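Local coordinates for protein phosphoribosylaminoimidazole-succinocarboxamide synthase (Pyrococcus horikoshii, PDB 4O7Y) that catalyses the ATP-dependent joining of L-aspartate to a carboxylated aminoimidazole ribonucleotide, forming SAICAR in de novo purine biosynthesis, at residues A[167-172]-A[197-202]. Numbering follows the deposited sequence.
With C5P (cytidine-5'-monophosphate), chain B.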
loop_
_atom_site.group_PDB
_atom_site.type_symbol
_atom_site.label_atom_id
_atom_site.label_comp_id
_atom_site.label_asym_id
_atom_site.label_seq_id
_atom_site.Cartn_x
_atom_site.Cartn_y
_atom_site.Cartn_z
ATOM N N LYS A 167 -1.000 22.836 23.283
ATOM C CA LYS A 167 -1.833 22.410 24.412
ATOM C C LYS A 167 -1.254 21.181 25.104
ATOM O O LYS A 167 -1.908 20.569 25.947
ATOM C CB LYS A 167 -3.286 22.175 23.982
ATOM C CG LYS A 167 -4.129 23.440 23.986
ATOM C CD LYS A 167 -5.214 23.368 22.929
ATOM C CE LYS A 167 -5.805 24.731 22.636
ATOM N NZ LYS A 167 -6.595 25.229 23.786
ATOM N N GLY A 168 -0.017 20.836 24.758
ATOM C CA GLY A 168 0.693 19.727 25.406
ATOM C C GLY A 168 0.363 18.329 24.899
ATOM O O GLY A 168 0.530 17.344 25.628
ATOM N N ILE A 169 -0.089 18.245 23.648
ATOM C CA ILE A 169 -0.523 16.983 23.030
ATOM C C ILE A 169 0.195 16.747 21.708
ATOM O O ILE A 169 0.225 17.626 20.848
ATOM C CB ILE A 169 -2.051 16.986 22.790
ATOM C CG1 ILE A 169 -2.786 17.213 24.122
ATOM C CG2 ILE A 169 -2.494 15.696 22.074
ATOM C CD1 ILE A 169 -4.145 17.876 24.005
ATOM N N ILE A 170 0.789 15.563 21.563
ATOM C CA ILE A 170 1.387 15.133 20.303
ATOM C C ILE A 170 0.310 14.457 19.446
ATOM O O ILE A 170 -0.305 13.480 19.869
ATOM C CB ILE A 170 2.571 14.163 20.511
ATOM C CG1 ILE A 170 3.619 14.815 21.433
ATOM C CG2 ILE A 170 3.240 13.839 19.176
ATOM C CD1 ILE A 170 4.463 13.811 22.193
ATOM N N LEU A 171 0.085 14.997 18.258
ATOM C CA LEU A 171 -0.747 14.335 17.265
ATOM C C LEU A 171 0.067 13.241 16.599
ATOM O O LEU A 171 0.887 13.497 15.709
ATOM C CB LEU A 171 -1.279 15.338 16.249
ATOM C CG LEU A 171 -2.190 14.728 15.171
ATOM C CD1 LEU A 171 -3.404 14.074 15.802
ATOM C CD2 LEU A 171 -2.582 15.832 14.195
ATOM N N VAL A 172 -0.123 12.014 17.070
ATOM C CA VAL A 172 0.717 10.892 16.663
ATOM C C VAL A 172 0.316 10.431 15.242
ATOM O O VAL A 172 1.155 10.303 14.356
ATOM C CB VAL A 172 0.622 9.762 17.716
ATOM C CG1 VAL A 172 0.989 8.394 17.128
ATOM C CG2 VAL A 172 1.478 10.103 18.943
ATOM N N CYS A 197 -8.051 9.381 16.184
ATOM C CA CYS A 197 -6.710 9.967 16.267
ATOM C C CYS A 197 -5.911 9.264 17.345
ATOM O O CYS A 197 -6.474 8.691 18.271
ATOM C CB CYS A 197 -6.762 11.456 16.629
ATOM S SG CYS A 197 -7.818 12.518 15.611
ATOM N N ARG A 198 -4.592 9.302 17.227
ATOM C CA ARG A 198 -3.757 9.018 18.389
ATOM C C ARG A 198 -3.232 10.320 18.953
ATOM O O ARG A 198 -2.644 11.111 18.218
ATOM C CB ARG A 198 -2.609 8.077 18.057
ATOM C CG ARG A 198 -3.047 6.613 17.984
ATOM C CD ARG A 198 -1.877 5.673 17.784
ATOM N NE ARG A 198 -2.364 4.291 17.773
ATOM C CZ ARG A 198 -2.635 3.587 16.682
ATOM N NH1 ARG A 198 -2.413 4.081 15.468
ATOM N NH2 ARG A 198 -3.093 2.355 16.800
ATOM N N PHE A 199 -3.452 10.509 20.260
ATOM C CA PHE A 199 -3.077 11.699 21.025
ATOM C C PHE A 199 -2.233 11.243 22.221
ATOM O O PHE A 199 -2.687 10.420 23.030
ATOM C CB PHE A 199 -4.302 12.396 21.627
ATOM C CG PHE A 199 -5.289 12.963 20.636
ATOM C CD1 PHE A 199 -4.879 13.725 19.529
ATOM C CD2 PHE A 199 -6.664 12.790 20.856
ATOM C CE1 PHE A 199 -5.821 14.271 18.660
ATOM C CE2 PHE A 199 -7.602 13.353 19.987
ATOM C CZ PHE A 199 -7.180 14.099 18.892
ATOM N N TRP A 200 -1.007 11.747 22.307
ATOM C CA TRP A 200 -0.094 11.427 23.414
ATOM C C TRP A 200 0.195 12.643 24.221
ATOM O O TRP A 200 0.333 13.743 23.682
ATOM C CB TRP A 200 1.229 10.897 22.891
ATOM C CG TRP A 200 1.193 9.505 22.356
ATOM C CD1 TRP A 200 0.072 8.663 22.199
ATOM C CD2 TRP A 200 2.329 8.736 21.856
ATOM N NE1 TRP A 200 0.438 7.458 21.669
ATOM C CE2 TRP A 200 1.791 7.439 21.425
ATOM C CE3 TRP A 200 3.694 8.987 21.710
ATOM C CZ2 TRP A 200 2.599 6.462 20.875
ATOM C CZ3 TRP A 200 4.499 7.975 21.164
ATOM C CH2 TRP A 200 3.960 6.753 20.752
ATOM N N ASP A 201 0.295 12.472 25.537
ATOM C CA ASP A 201 0.741 13.581 26.366
ATOM C C ASP A 201 2.182 13.916 25.978
ATOM O O ASP A 201 3.009 13.009 25.842
ATOM C CB ASP A 201 0.675 13.259 27.855
ATOM C CG ASP A 201 1.251 14.388 28.696
ATOM O OD1 ASP A 201 0.648 15.471 28.723
ATOM O OD2 ASP A 201 2.338 14.211 29.259
ATOM N N ALA A 202 2.460 15.207 25.778
ATOM C CA ALA A 202 3.810 15.667 25.413
ATOM C C ALA A 202 4.862 15.256 26.450
ATOM O O ALA A 202 5.917 14.748 26.077
ATOM C CB ALA A 202 3.844 17.170 25.170
HETATM O O3P C5P B . -3.361 1.895 10.931
HETATM P P C5P B . -3.568 1.984 12.446
HETATM O O1P C5P B . -4.470 0.922 13.004
HETATM O O2P C5P B . -2.259 2.157 13.184
HETATM O "O5'" C5P B . -4.376 3.308 12.749
HETATM C "C5'" C5P B . -3.914 4.595 12.255
HETATM C "C4'" C5P B . -4.774 5.737 12.819
HETATM O "O4'" C5P B . -5.997 5.769 12.080
HETATM C "C3'" C5P B . -5.194 5.578 14.295
HETATM O "O3'" C5P B . -5.334 6.876 14.887
HETATM C "C2'" C5P B . -6.557 4.928 14.247
HETATM O "O2'" C5P B . -7.360 5.289 15.384
HETATM C "C1'" C5P B . -7.112 5.504 12.951
HETATM N N1 C5P B . -8.062 4.602 12.285
HETATM C C2 C5P B . -9.469 4.871 12.347
HETATM N N3 C5P B . -10.348 4.037 11.728
HETATM C C4 C5P B . -9.888 2.960 11.050
HETATM C C5 C5P B . -8.518 2.660 10.987
HETATM C C6 C5P B . -7.607 3.510 11.614
HETATM O O2 C5P B . -9.896 5.870 12.960
HETATM N N4 C5P B . -10.767 2.135 10.435
#
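Over one face of the Trp200 indole sits the Val172 methyl CG2, 3.5 Å from the centroid of the five-membered ring and 17° off its normal, a CH-pi contact. CG2 takes this place because it stands beside the backbone N while CG1 is anti to it (chi1 157°), and CG1 lies instead against Arg198 CB. The Phe199 ring carries Cys197 CB over one face, toward the rim, and is met obliquely by Leu171 CD1, 3.7 Å from Phe199 CE1, and by Ile169 CG2. The Arg198 guanidinium receives the phosphate of cytidine-5'-monophosphate at its edge, NH1 donating a hydrogen bond to C5P O2P (3.0 Å); Asp173, Ser99, Arg93 and Arg214 also bond this nucleotide, whose site the Arg198 end of the strand borders. NE forms a salt bridge with Asp211 and NH1 one with Asp173, so a leucine here would probably deprive both carboxylates of this cationic partner and the phosphate of one of its bonds. Strands 169-172 and 197-201 run antiparallel, the first belonging to strand 169-180, which also pairs with 84-93. Ile170 and Trp200, on one face of the sheet, form a hydrogen-bonded pair: Trp200 O accepts from Ile170 N (2.8 Å) and Trp200 N donates to Ile170 O. Val172 N donates a hydrogen bond to Arg198 O (2.9 Å). The other face, with Ile169, Leu171 and Phe199, packs against helix 143-165, and Ile227 of helix 220-232 touches Ile169 and Phe199. Gly168, whose positive phi suits the Schellman motif closing helix 143-165, accepts a hydrogen bond at its O from Ala202 N (2.9 Å), and Asp201 OD1 turns to a salt bridge with Arg230.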